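Local coordinates for RahU protein (Pseudomonas aeruginosa PAO1, PDB 6ZC2) that interacts with the membrane sphingolipid ceramide phosphorylethanolamine and, like other aegerolysins, is probably a lipid-binding protein of the bacterium, at residues A8-V13 against P57-S62; V20-A25 against M50-G55; Q73-C78 against T87-D92; G113-G118 against G126-T131. All blocks are in the same frame, centred on the assembly; numbering follows the deposited sequence.

The two facing sheets of the aegerolysin fold carry the four contacts. Contacts 1 and 4 lie in the mixed sheet, with centres 9 Å apart. They join where strands 6-13 and 126-134 run side by side, with Lys10 O 2.8 Å from Leu130 N. Contacts 2 and 3 lie in the antiparallel sheet, and Arg23 O comes 2.8 Å from Asp77 N where they meet. Across the core, Val9 CG2 of contact 1 is 3.5 Å from Phe88 CE2 of contact 3. Phe88 also packs on Thr115 and Leu130 of contact 4. Contacts 2 and 4 do not touch; their nearest atoms are about 7 Å apart. The ethanediols probably come from the crystallisation liquor.

Contact 1 of 4, residues A8-V13 against P57-S62. With EDO (1,2-ethanediol), chain G; EDO (1,2-ethanediol), chain C.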
loop_
_atom_site.group_PDB
_atom_site.type_symbol
_atom_site.label_atom_id
_atom_site.label_comp_id
_atom_site.label_asym_id
_atom_site.label_seq_id
_atom_site.Cartn_x
_atom_site.Cartn_y
_atom_site.Cartn_z
ATOM N N ALA A 8 -0.635 -5.374 4.416
ATOM C CA ALA A 8 0.770 -4.983 4.399
ATOM C C ALA A 8 1.241 -5.065 2.955
ATOM O O ALA A 8 1.167 -6.134 2.342
ATOM C CB ALA A 8 1.613 -5.872 5.321
ATOM N N VAL A 9 1.706 -3.937 2.414
ATOM C CA VAL A 9 2.087 -3.824 1.009
ATOM C C VAL A 9 3.607 -3.815 0.909
ATOM O O VAL A 9 4.264 -2.896 1.417
ATOM C CB VAL A 9 1.487 -2.565 0.365
ATOM C CG1 VAL A 9 1.778 -2.554 -1.125
ATOM C CG2 VAL A 9 -0.016 -2.476 0.649
ATOM N N LYS A 10 4.168 -4.825 0.240
ATOM C CA LYS A 10 5.610 -4.906 -0.001
ATOM C C LYS A 10 5.914 -4.128 -1.278
ATOM O O LYS A 10 5.495 -4.532 -2.368
ATOM C CB LYS A 10 6.041 -6.365 -0.141
ATOM C CG LYS A 10 7.536 -6.544 -0.350
ATOM C CD LYS A 10 7.914 -8.014 -0.515
ATOM C CE LYS A 10 9.376 -8.163 -0.906
ATOM N NZ LYS A 10 9.860 -9.569 -0.731
ATOM N N VAL A 11 6.625 -3.010 -1.152
ATOM C CA VAL A 11 6.950 -2.147 -2.288
ATOM C C VAL A 11 8.274 -2.616 -2.886
ATOM O O VAL A 11 9.332 -2.487 -2.257
ATOM C CB VAL A 11 7.008 -0.671 -1.870
ATOM C CG1 VAL A 11 7.356 0.209 -3.062
ATOM C CG2 VAL A 11 5.681 -0.251 -1.246
ATOM N N VAL A 12 8.210 -3.176 -4.094
ATOM C CA VAL A 12 9.358 -3.730 -4.811
ATOM C C VAL A 12 9.663 -2.803 -5.984
ATOM O O VAL A 12 8.868 -2.690 -6.925
ATOM C CB VAL A 12 9.087 -5.167 -5.290
ATOM C CG1 VAL A 12 10.271 -5.701 -6.097
ATOM C CG2 VAL A 12 8.763 -6.080 -4.101
ATOM N N VAL A 13 10.814 -2.140 -5.939
ATOM C CA VAL A 13 11.216 -1.169 -6.953
ATOM C C VAL A 13 12.173 -1.841 -7.927
ATOM O O VAL A 13 13.196 -2.408 -7.522
ATOM C CB VAL A 13 11.876 0.059 -6.299
ATOM C CG1 VAL A 13 12.391 1.040 -7.355
ATOM C CG2 VAL A 13 10.895 0.741 -5.328
ATOM N N PRO A 57 13.287 -3.913 -0.717
ATOM C CA PRO A 57 11.863 -3.618 -0.503
ATOM C C PRO A 57 11.565 -3.151 0.915
ATOM O O PRO A 57 12.209 -3.567 1.883
ATOM C CB PRO A 57 11.174 -4.957 -0.790
ATOM C CG PRO A 57 12.091 -5.635 -1.748
ATOM C CD PRO A 57 13.492 -5.235 -1.337
ATOM N N GLN A 58 10.562 -2.273 1.021
ATOM C CA GLN A 58 10.023 -1.812 2.293
ATOM C C GLN A 58 8.520 -2.057 2.305
ATOM O O GLN A 58 7.885 -2.150 1.253
ATOM C CB GLN A 58 10.315 -0.318 2.528
ATOM C CG GLN A 58 11.785 0.002 2.740
ATOM C CD GLN A 58 12.026 1.482 2.938
ATOM O OE1 GLN A 58 11.392 2.117 3.784
ATOM N NE2 GLN A 58 12.927 2.049 2.146
ATOM N N TRP A 59 7.947 -2.138 3.506
ATOM C CA TRP A 59 6.536 -2.461 3.686
ATOM C C TRP A 59 5.748 -1.270 4.227
ATOM O O TRP A 59 6.199 -0.574 5.142
ATOM C CB TRP A 59 6.384 -3.635 4.654
ATOM C CG TRP A 59 6.905 -4.941 4.137
ATOM C CD1 TRP A 59 8.217 -5.327 4.030
ATOM C CD2 TRP A 59 6.123 -6.046 3.668
ATOM N NE1 TRP A 59 8.295 -6.602 3.527
ATOM C CE2 TRP A 59 7.025 -7.068 3.301
ATOM C CE3 TRP A 59 4.746 -6.271 3.525
ATOM C CZ2 TRP A 59 6.594 -8.308 2.816
ATOM C CZ3 TRP A 59 4.320 -7.497 3.033
ATOM C CH2 TRP A 59 5.243 -8.502 2.687
ATOM N N ILE A 60 4.559 -1.056 3.664
ATOM C CA ILE A 60 3.583 -0.090 4.170
ATOM C C ILE A 60 2.402 -0.892 4.697
ATOM O O ILE A 60 1.732 -1.595 3.929
ATOM C CB ILE A 60 3.145 0.884 3.067
ATOM C CG1 ILE A 60 4.355 1.677 2.567
ATOM C CG2 ILE A 60 2.060 1.817 3.577
ATOM C CD1 ILE A 60 4.100 2.442 1.301
ATOM N N ALA A 61 2.145 -0.798 6.002
ATOM C CA ALA A 61 1.145 -1.636 6.652
ATOM C C ALA A 61 0.098 -0.773 7.341
ATOM O O ALA A 61 0.414 0.283 7.910
ATOM C CB ALA A 61 1.791 -2.590 7.669
ATOM N N SER A 62 -1.154 -1.231 7.294
ATOM C CA SER A 62 -2.261 -0.512 7.902
ATOM C C SER A 62 -3.254 -1.509 8.487
ATOM O O SER A 62 -3.469 -2.585 7.919
ATOM C CB SER A 62 -2.962 0.379 6.863
ATOM O OG SER A 62 -4.046 1.107 7.419
HETATM C C1 EDO G . 10.726 -3.870 6.519
HETATM O O1 EDO G . 9.426 -4.058 7.092
HETATM C C2 EDO G . 11.003 -2.378 6.377
HETATM O O2 EDO G . 9.978 -1.778 5.575
HETATM C C1 EDO C . 5.786 2.387 7.301
HETATM O O1 EDO C . 6.391 1.797 8.461
HETATM C C2 EDO C . 4.275 2.292 7.441
HETATM O O2 EDO C . 3.868 0.923 7.444
#
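Val9 and Ile60 are joined by a pair of backbone hydrogen bonds. Val9 N gives to Ile60 O at 2.8 Å, and Ile60 N returns one to Val9 O at 2.9 Å. Further along, Val11 N donates to Gln58 O at 2.8 Å in a nearly straight bond of 168°. The N-H groups of Trp59 and Ala61 point away from 8-13 and are taken by two ethanediol molecules. Trp59 N lies 2.9 Å from O2 of the chain G molecule, and Ala61 N lies 2.8 Å from O2 of the chain C molecule.

This is an antiparallel strand pair inside the mixed sheet of the aegerolysin fold. Strand 6-13 also bonds to strand 126-134 on its other side. Ala8, Lys10, Trp59 and Ala61 share one face of the sheet.

On that face Lys10 lies over the indole of Trp59. Its CB sits 3.5 Å from the centroid of the six-membered ring and only 7° off the ring normal, a CH-pi contact. The lysine CG is anti to the backbone N (chi1 -178°), which starts the extended chain across the ring. Its CE then reaches Pro57 CB at 3.7 Å. Ala8 O approaches the ring at its edge, and Ala8 CB packs on CE3. Tyr35 stacks on the same tryptophan.

The opposite face carries Val9, Val11 and Ile60. Val11 CG2 meets Ile60 CD1 at 4.0 Å. Val9 and Ile60 continue inward onto Phe88, Phe76 and Ile22 of the other sheet.

Contact 2 of 4, residues V20-A25 against M50-G55; sequences VGIRNA and MNVQAG. With EDO (1,2-ethanediol), chain H.
Met50 O is gripped by two donors from 20-25. Ile22 N bonds to it at 2.9 Å, as part of the strand pairing. Arg23 NH1 also reaches it at 2.9 Å, but from well above the carbonyl plane and with a bent N-H. The same NH1 gives to Ile22 O at 2.8 Å, so one nitrogen bridges carbonyls of both segments. Arg23 NH2 makes the straighter bond, 2.7 Å to Asn51 OD1. NH2 lies in the Asn51 carbonyl plane, on a lone pair of OD1, and the oxygen is close to the guanidinium plane. The guanidinium and amide planes are nearly coplanar, 28° apart. The arginine chain folds back at chi2 (-69°), which lays one guanidinium face over Gly21 CA, 3.5 Å from the plane.

The pairing is antiparallel and places the short strand 51-53 at the outer edge of the five-stranded sheet. Val20 and Val52 form its hydrogen-bonded pair, with Val52 N 2.8 Å from Val20 O. Asn51 N points away from 20-25 and gives to O1 of an ethanediol.

The other face is apolar. Ile22 and Met50 lie side by side, with Ile22 CG1 4.0 Å from Met50 CB. Val52 CG2 closes on the same Ile22 CG1 at 4.1 Å. Ile22 packs on Phe76 of its own sheet and on Ile60 of the facing one; Val52 packs on Val11 and Val13 there.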
loop_
_atom_site.group_PDB
_atom_site.type_symbol
_atom_site.label_atom_id
_atom_site.label_comp_id
_atom_site.label_asym_id
_atom_site.label_seq_id
_atom_site.Cartn_x
_atom_site.Cartn_y
_atom_site.Cartn_z
ATOM N N VAL A 20 11.799 5.015 -5.584
ATOM C CA VAL A 20 10.401 5.439 -5.613
ATOM C C VAL A 20 10.099 6.237 -4.349
ATOM O O VAL A 20 10.366 5.772 -3.232
ATOM C CB VAL A 20 9.439 4.245 -5.759
ATOM C CG1 VAL A 20 7.991 4.677 -5.505
ATOM C CG2 VAL A 20 9.592 3.632 -7.147
ATOM N N GLY A 21 9.541 7.437 -4.524
ATOM C CA GLY A 21 9.023 8.201 -3.401
ATOM C C GLY A 21 7.585 7.821 -3.103
ATOM O O GLY A 21 6.737 7.815 -4.000
ATOM N N ILE A 22 7.313 7.490 -1.840
ATOM C CA ILE A 22 5.956 7.257 -1.355
ATOM C C ILE A 22 5.433 8.596 -0.852
ATOM O O ILE A 22 6.016 9.184 0.063
ATOM C CB ILE A 22 5.941 6.221 -0.217
ATOM C CG1 ILE A 22 6.653 4.924 -0.631
ATOM C CG2 ILE A 22 4.504 5.978 0.265
ATOM C CD1 ILE A 22 5.991 4.176 -1.773
ATOM N N ARG A 23 4.348 9.094 -1.453
ATOM C CA ARG A 23 3.831 10.420 -1.130
ATOM C C ARG A 23 2.316 10.355 -0.978
ATOM O O ARG A 23 1.663 9.420 -1.448
ATOM C CB ARG A 23 4.178 11.463 -2.221
ATOM C CG ARG A 23 5.663 11.558 -2.587
ATOM C CD ARG A 23 6.518 12.143 -1.453
ATOM N NE ARG A 23 7.934 12.118 -1.814
ATOM C CZ ARG A 23 8.851 11.267 -1.341
ATOM N NH1 ARG A 23 8.570 10.351 -0.407
ATOM N NH2 ARG A 23 10.087 11.351 -1.809
ATOM N N ASN A 24 1.751 11.383 -0.339
ATOM C CA ASN A 24 0.308 11.614 -0.383
ATOM C C ASN A 24 -0.484 10.467 0.245
ATOM O O ASN A 24 -1.575 10.121 -0.211
ATOM C CB ASN A 24 -0.166 11.878 -1.812
ATOM C CG ASN A 24 0.625 12.972 -2.499
ATOM O OD1 ASN A 24 1.220 13.835 -1.848
ATOM N ND2 ASN A 24 0.617 12.960 -3.827
ATOM N N ALA A 25 0.060 9.870 1.300
ATOM C CA ALA A 25 -0.644 8.785 1.971
ATOM C C ALA A 25 -1.866 9.335 2.698
ATOM O O ALA A 25 -1.825 10.428 3.266
ATOM C CB ALA A 25 0.286 8.078 2.954
ATOM N N MET A 50 8.680 8.325 2.833
ATOM C CA MET A 50 9.501 7.155 2.533
ATOM C C MET A 50 10.061 7.207 1.112
ATOM O O MET A 50 9.357 7.569 0.163
ATOM C CB MET A 50 8.664 5.877 2.656
ATOM C CG MET A 50 8.146 5.572 4.041
ATOM S SD MET A 50 6.969 4.194 4.065
ATOM C CE MET A 50 8.035 2.806 3.714
ATOM N N ASN A 51 11.331 6.810 0.966
ATOM C CA ASN A 51 11.955 6.554 -0.330
ATOM C C ASN A 51 12.390 5.093 -0.344
ATOM O O ASN A 51 13.135 4.660 0.545
ATOM C CB ASN A 51 13.182 7.451 -0.542
ATOM C CG ASN A 51 12.821 8.871 -0.950
ATOM O OD1 ASN A 51 11.660 9.240 -1.028
ATOM N ND2 ASN A 51 13.835 9.665 -1.243
ATOM N N VAL A 52 11.922 4.333 -1.333
ATOM C CA VAL A 52 12.202 2.902 -1.434
ATOM C C VAL A 52 13.197 2.681 -2.573
ATOM O O VAL A 52 12.992 3.177 -3.691
ATOM C CB VAL A 52 10.911 2.086 -1.635
ATOM C CG1 VAL A 52 11.220 0.584 -1.617
ATOM C CG2 VAL A 52 9.879 2.430 -0.562
ATOM N N GLN A 53 14.273 1.939 -2.288
ATOM C CA GLN A 53 15.361 1.710 -3.234
ATOM C C GLN A 53 15.257 0.334 -3.883
ATOM O O GLN A 53 14.914 -0.657 -3.227
ATOM C CB GLN A 53 16.724 1.808 -2.541
ATOM C CG GLN A 53 16.884 3.025 -1.651
ATOM C CD GLN A 53 16.798 4.332 -2.416
ATOM O OE1 GLN A 53 17.051 4.381 -3.625
ATOM N NE2 GLN A 53 16.435 5.404 -1.715
ATOM N N ALA A 54 15.592 0.274 -5.171
ATOM C CA ALA A 54 15.674 -1.006 -5.865
ATOM C C ALA A 54 16.594 -1.963 -5.119
ATOM O O ALA A 54 17.700 -1.593 -4.713
ATOM C CB ALA A 54 16.199 -0.790 -7.284
ATOM N N GLY A 55 16.129 -3.206 -4.952
ATOM C CA GLY A 55 16.876 -4.235 -4.263
ATOM C C GLY A 55 16.594 -4.348 -2.781
ATOM O O GLY A 55 16.942 -5.376 -2.176
HETATM C C1 EDO H . 12.211 5.207 3.585
HETATM O O1 EDO H . 12.883 6.469 3.437
HETATM C C2 EDO H . 11.843 4.994 5.047
HETATM O O2 EDO H . 12.888 4.271 5.706
#

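Contact 3 of 4, residues Q73-C78 against T87-D92; sequences QGSFDC and TFSWDD. With EDO (1,2-ethanediol), chain D; EDO (1,2-ethanediol), chain F.
Trp90 lies flat against Gly74 on the tightly packed side. Gly74 CA is 4.0 Å from the centroid of the six-membered ring, over its face, and Gly74 O is 3.4 Å from Trp90 CE3. The torsion chi1 of 67° sets CG between the backbone N and the carbonyl carbon and turns the indole over the glycine. NE1 bonds to Thr72. Phe76 CD2 meets the indole edge at CZ3, 3.9 Å away. Phe88 CB sits over the Phe76 face, 3.7 Å from CZ. The two phenyl rings are near parallel (25°) but slid apart, with little overlap.

The pair is a beta hairpin in the five-stranded sheet of a two-sheet sandwich. Backbone hydrogen bonds tie Gly74 to Trp90 and Phe76 to Phe88. These aromatics face strand 6-13 of the other sheet.

The opposite side is polar and looser. Thr87 OG1 gives to Asp77 OD1 at 2.7 Å, approaching from above the carboxylate plane. O2 of the chain F ethanediol donates to Thr87 OG1 at 2.8 Å. Gln73 and Asp91 stack amide on carboxylate, 23° apart. Gln73 NE2 gives to a water at 3.1 Å, and a second ethanediol bonds to Asp91 OD1.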
loop_
_atom_site.group_PDB
_atom_site.type_symbol
_atom_site.label_atom_id
_atom_site.label_comp_id
_atom_site.label_asym_id
_atom_site.label_seq_id
_atom_site.Cartn_x
_atom_site.Cartn_y
_atom_site.Cartn_z
ATOM N N GLN A 73 -8.914 1.464 5.315
ATOM C CA GLN A 73 -9.162 1.916 3.950
ATOM C C GLN A 73 -8.319 3.160 3.714
ATOM O O GLN A 73 -8.368 4.095 4.520
ATOM C CB GLN A 73 -10.646 2.247 3.756
ATOM C CG GLN A 73 -10.978 2.729 2.357
ATOM C CD GLN A 73 -12.450 3.016 2.178
ATOM O OE1 GLN A 73 -13.145 3.353 3.136
ATOM N NE2 GLN A 73 -12.941 2.867 0.953
ATOM N N GLY A 74 -7.555 3.173 2.625
ATOM C CA GLY A 74 -6.680 4.305 2.371
ATOM C C GLY A 74 -5.949 4.164 1.053
ATOM O O GLY A 74 -6.299 3.331 0.212
ATOM N N SER A 75 -4.923 5.000 0.882
ATOM C CA SER A 75 -4.148 5.009 -0.356
ATOM C C SER A 75 -2.785 5.651 -0.129
ATOM O O SER A 75 -2.557 6.338 0.872
ATOM C CB SER A 75 -4.877 5.766 -1.466
ATOM O OG SER A 75 -4.970 7.141 -1.157
ATOM N N PHE A 76 -1.884 5.427 -1.089
ATOM C CA PHE A 76 -0.639 6.181 -1.192
ATOM C C PHE A 76 -0.251 6.298 -2.664
ATOM O O PHE A 76 -0.626 5.457 -3.489
ATOM C CB PHE A 76 0.518 5.600 -0.346
ATOM C CG PHE A 76 0.909 4.187 -0.710
ATOM C CD1 PHE A 76 1.824 3.930 -1.731
ATOM C CD2 PHE A 76 0.373 3.111 -0.009
ATOM C CE1 PHE A 76 2.178 2.619 -2.057
ATOM C CE2 PHE A 76 0.720 1.808 -0.332
ATOM C CZ PHE A 76 1.625 1.560 -1.353
ATOM N N ASP A 77 0.502 7.348 -2.989
ATOM C CA ASP A 77 1.007 7.559 -4.340
ATOM C C ASP A 77 2.469 7.123 -4.435
ATOM O O ASP A 77 3.222 7.165 -3.454
ATOM C CB ASP A 77 0.893 9.030 -4.767
ATOM C CG ASP A 77 -0.537 9.489 -4.970
ATOM O OD1 ASP A 77 -1.457 8.642 -4.957
ATOM O OD2 ASP A 77 -0.733 10.717 -5.117
ATOM N N CYS A 78 2.864 6.715 -5.644
ATOM C CA CYS A 78 4.244 6.380 -5.974
ATOM C C CYS A 78 4.760 7.376 -7.004
ATOM O O CYS A 78 4.088 7.624 -8.017
ATOM C CB CYS A 78 4.323 4.958 -6.552
ATOM S SG CYS A 78 3.828 3.665 -5.390
ATOM N N THR A 87 -1.181 5.257 -8.098
ATOM C CA THR A 87 -1.778 5.258 -6.763
ATOM C C THR A 87 -2.163 3.839 -6.363
ATOM O O THR A 87 -2.835 3.143 -7.133
ATOM C CB THR A 87 -3.038 6.138 -6.732
ATOM O OG1 THR A 87 -2.690 7.480 -7.088
ATOM C CG2 THR A 87 -3.703 6.111 -5.350
ATOM N N PHE A 88 -1.754 3.419 -5.162
ATOM C CA PHE A 88 -2.205 2.162 -4.573
ATOM C C PHE A 88 -3.304 2.451 -3.550
ATOM O O PHE A 88 -3.120 3.304 -2.677
ATOM C CB PHE A 88 -1.052 1.416 -3.890
ATOM C CG PHE A 88 -1.443 0.042 -3.424
ATOM C CD1 PHE A 88 -1.366 -1.047 -4.275
ATOM C CD2 PHE A 88 -1.954 -0.155 -2.149
ATOM C CE1 PHE A 88 -1.763 -2.307 -3.862
ATOM C CE2 PHE A 88 -2.363 -1.412 -1.736
ATOM C CZ PHE A 88 -2.270 -2.486 -2.592
ATOM N N SER A 89 -4.432 1.736 -3.644
ATOM C CA SER A 89 -5.580 1.937 -2.766
ATOM C C SER A 89 -6.091 0.589 -2.276
ATOM O O SER A 89 -5.921 -0.429 -2.946
ATOM C CB SER A 89 -6.733 2.649 -3.497
ATOM O OG SER A 89 -6.377 3.961 -3.887
ATOM N N TRP A 90 -6.755 0.589 -1.112
ATOM C CA TRP A 90 -7.302 -0.649 -0.554
ATOM C C TRP A 90 -8.514 -0.350 0.323
ATOM O O TRP A 90 -8.697 0.769 0.820
ATOM C CB TRP A 90 -6.262 -1.429 0.282
ATOM C CG TRP A 90 -5.888 -0.692 1.543
ATOM C CD1 TRP A 90 -6.471 -0.813 2.780
ATOM C CD2 TRP A 90 -4.891 0.333 1.670
ATOM N NE1 TRP A 90 -5.888 0.065 3.664
ATOM C CE2 TRP A 90 -4.920 0.780 3.008
ATOM C CE3 TRP A 90 -3.976 0.913 0.780
ATOM C CZ2 TRP A 90 -4.065 1.773 3.480
ATOM C CZ3 TRP A 90 -3.135 1.902 1.250
ATOM C CH2 TRP A 90 -3.188 2.325 2.585
ATOM N N ASP A 91 -9.320 -1.393 0.542
ATOM C CA ASP A 91 -10.478 -1.330 1.429
ATOM C C ASP A 91 -10.672 -2.703 2.059
ATOM O O ASP A 91 -10.911 -3.683 1.344
ATOM C CB ASP A 91 -11.728 -0.914 0.652
ATOM C CG ASP A 91 -12.963 -0.878 1.522
ATOM O OD1 ASP A 91 -12.847 -0.491 2.705
ATOM O OD2 ASP A 91 -14.053 -1.229 1.021
ATOM N N ASP A 92 -10.566 -2.767 3.389
ATOM C CA ASP A 92 -10.687 -4.001 4.172
ATOM C C ASP A 92 -11.734 -3.731 5.246
ATOM O O ASP A 92 -11.396 -3.300 6.359
ATOM C CB ASP A 92 -9.330 -4.353 4.790
ATOM C CG ASP A 92 -9.331 -5.671 5.557
ATOM O OD1 ASP A 92 -10.408 -6.287 5.734
ATOM O OD2 ASP A 92 -8.229 -6.083 5.989
HETATM C C1 EDO D . -13.985 0.617 7.184
HETATM O O1 EDO D . -14.322 -0.595 7.858
HETATM C C2 EDO D . -13.341 0.266 5.847
HETATM O O2 EDO D . -14.328 -0.232 4.933
HETATM C C1 EDO F . -3.106 7.345 -11.008
HETATM O O1 EDO F . -2.707 8.664 -11.409
HETATM C C2 EDO F . -4.453 7.418 -10.301
HETATM O O2 EDO F . -4.372 8.351 -9.217
HETATM O O HOH W 1 -11.070 2.004 -1.367
#

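Contact 4 of 4, residues G113-G118 against G126-T131; sequences GITSGG and GEVTLT. With EDO (1,2-ethanediol), chain E.
Leu130 and Thr115 cross obliquely on the inner face, with Thr115 CG2 4.1 Å from Leu130 CD1. The same CD1 lies 3.8 Å from Gly113 CA, and Gly113 has no side chain to keep it off. With chi1 at 175°, trans to N, the Leu130 side chain leads its CD1 toward Gly113. Val128 divides its branches. Its CG2 reaches Gly118 CA at 3.8 Å, while CG1 faces Thr115 CB.

The other face, with Ser116, Thr129 and Thr131 beside Ile114, is largely polar. There Thr131 OG1 and Ile114 O share one water, 2.7 Å and 2.9 Å away. A second water sits 3.1 Å from Thr129 OG1 and makes weak bonds to Ser116 O and Glu127 O.

Two hydrogen-bonded pairs, Ile114 with Thr131 and Ser116 with Thr129, hold the backbones antiparallel. Beyond Ser116 an ethanediol bridges the two segments, taking a bond from Gly118 N and giving one from its O1 to Glu127 O at 2.7 Å. Glu127 N donates to its O2. The Glu127 carboxylate turns elsewhere, to Tyr35.

This beta hairpin places strand 111-116 at the edge of the mixed sheet. Strand 126-134 bonds onward to strand 6-13, and Leu130 and Val128 pack on Phe104 and Trp102 of strand 101-106 in the facing sheet.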
loop_
_atom_site.group_PDB
_atom_site.type_symbol
_atom_site.label_atom_id
_atom_site.label_comp_id
_atom_site.label_asym_id
_atom_site.label_seq_id
_atom_site.Cartn_x
_atom_site.Cartn_y
_atom_site.Cartn_z
ATOM N N GLY A 113 2.477 -1.088 -11.948
ATOM C CA GLY A 113 2.558 -1.660 -10.620
ATOM C C GLY A 113 1.727 -2.924 -10.578
ATOM O O GLY A 113 0.493 -2.860 -10.539
ATOM N N ILE A 114 2.394 -4.073 -10.625
ATOM C CA ILE A 114 1.734 -5.372 -10.700
ATOM C C ILE A 114 1.607 -5.926 -9.287
ATOM O O ILE A 114 2.585 -5.936 -8.525
ATOM C CB ILE A 114 2.523 -6.330 -11.610
ATOM C CG1 ILE A 114 2.690 -5.737 -13.019
ATOM C CG2 ILE A 114 1.857 -7.709 -11.657
ATOM C CD1 ILE A 114 1.388 -5.381 -13.722
ATOM N N THR A 115 0.407 -6.376 -8.928
ATOM C CA THR A 115 0.147 -6.869 -7.583
ATOM C C THR A 115 0.070 -8.391 -7.559
ATOM O O THR A 115 -0.363 -9.028 -8.523
ATOM C CB THR A 115 -1.162 -6.299 -7.029
ATOM O OG1 THR A 115 -2.247 -6.702 -7.874
ATOM C CG2 THR A 115 -1.116 -4.787 -6.965
ATOM N N SER A 116 0.496 -8.966 -6.437
ATOM C CA SER A 116 0.350 -10.392 -6.196
ATOM C C SER A 116 0.010 -10.614 -4.731
ATOM O O SER A 116 0.423 -9.853 -3.853
ATOM C CB SER A 116 1.605 -11.186 -6.591
ATOM O OG SER A 116 2.736 -10.762 -5.853
ATOM N N GLY A 117 -0.776 -11.659 -4.477
ATOM C CA GLY A 117 -1.215 -11.958 -3.129
ATOM C C GLY A 117 -2.442 -11.162 -2.711
ATOM O O GLY A 117 -2.965 -10.316 -3.443
ATOM N N GLY A 118 -2.902 -11.446 -1.502
ATOM C CA GLY A 118 -4.017 -10.737 -0.890
ATOM C C GLY A 118 -5.268 -11.600 -0.830
ATOM O O GLY A 118 -5.553 -12.380 -1.748
ATOM N N GLY A 126 -4.190 -8.995 4.240
ATOM C CA GLY A 126 -2.895 -9.624 4.432
ATOM C C GLY A 126 -1.815 -8.999 3.560
ATOM O O GLY A 126 -1.875 -7.825 3.193
ATOM N N GLU A 127 -0.807 -9.810 3.228
ATOM C CA GLU A 127 0.358 -9.336 2.483
ATOM C C GLU A 127 0.066 -9.276 0.988
ATOM O O GLU A 127 -0.372 -10.263 0.387
ATOM C CB GLU A 127 1.559 -10.257 2.729
ATOM C CG GLU A 127 2.074 -10.227 4.160
ATOM C CD GLU A 127 3.377 -10.988 4.373
ATOM O OE1 GLU A 127 3.758 -11.808 3.509
ATOM O OE2 GLU A 127 4.023 -10.769 5.421
ATOM N N VAL A 128 0.336 -8.118 0.389
ATOM C CA VAL A 128 0.238 -7.897 -1.050
ATOM C C VAL A 128 1.585 -7.365 -1.517
ATOM O O VAL A 128 2.132 -6.446 -0.901
ATOM C CB VAL A 128 -0.865 -6.869 -1.381
ATOM C CG1 VAL A 128 -0.868 -6.530 -2.875
ATOM C CG2 VAL A 128 -2.225 -7.371 -0.934
ATOM N N THR A 129 2.122 -7.926 -2.598
ATOM C CA THR A 129 3.361 -7.425 -3.184
ATOM C C THR A 129 3.037 -6.500 -4.355
ATOM O O THR A 129 2.188 -6.824 -5.188
ATOM C CB THR A 129 4.259 -8.582 -3.641
ATOM O OG1 THR A 129 4.579 -9.409 -2.515
ATOM C CG2 THR A 129 5.555 -8.062 -4.249
ATOM N N LEU A 130 3.697 -5.339 -4.398
ATOM C CA LEU A 130 3.510 -4.329 -5.440
ATOM C C LEU A 130 4.847 -4.151 -6.158
ATOM O O LEU A 130 5.792 -3.599 -5.587
ATOM C CB LEU A 130 3.046 -3.005 -4.820
ATOM C CG LEU A 130 2.923 -1.806 -5.761
ATOM C CD1 LEU A 130 1.891 -2.061 -6.857
ATOM C CD2 LEU A 130 2.578 -0.549 -4.970
ATOM N N THR A 131 4.941 -4.634 -7.396
ATOM C CA THR A 131 6.191 -4.592 -8.153
ATOM C C THR A 131 6.116 -3.479 -9.198
ATOM O O THR A 131 5.269 -3.520 -10.102
ATOM C CB THR A 131 6.481 -5.955 -8.789
ATOM O OG1 THR A 131 6.551 -6.953 -7.758
ATOM C CG2 THR A 131 7.801 -5.930 -9.537
HETATM C C1 EDO E . -2.256 -12.554 1.824
HETATM O O1 EDO E . -1.315 -12.724 0.753
HETATM C C2 EDO E . -1.828 -13.371 3.044
HETATM O O2 EDO E . -0.916 -12.629 3.868
HETATM O O HOH W 2 4.101 -8.156 -7.530
HETATM O O HOH W 3 2.290 -10.981 -1.219
#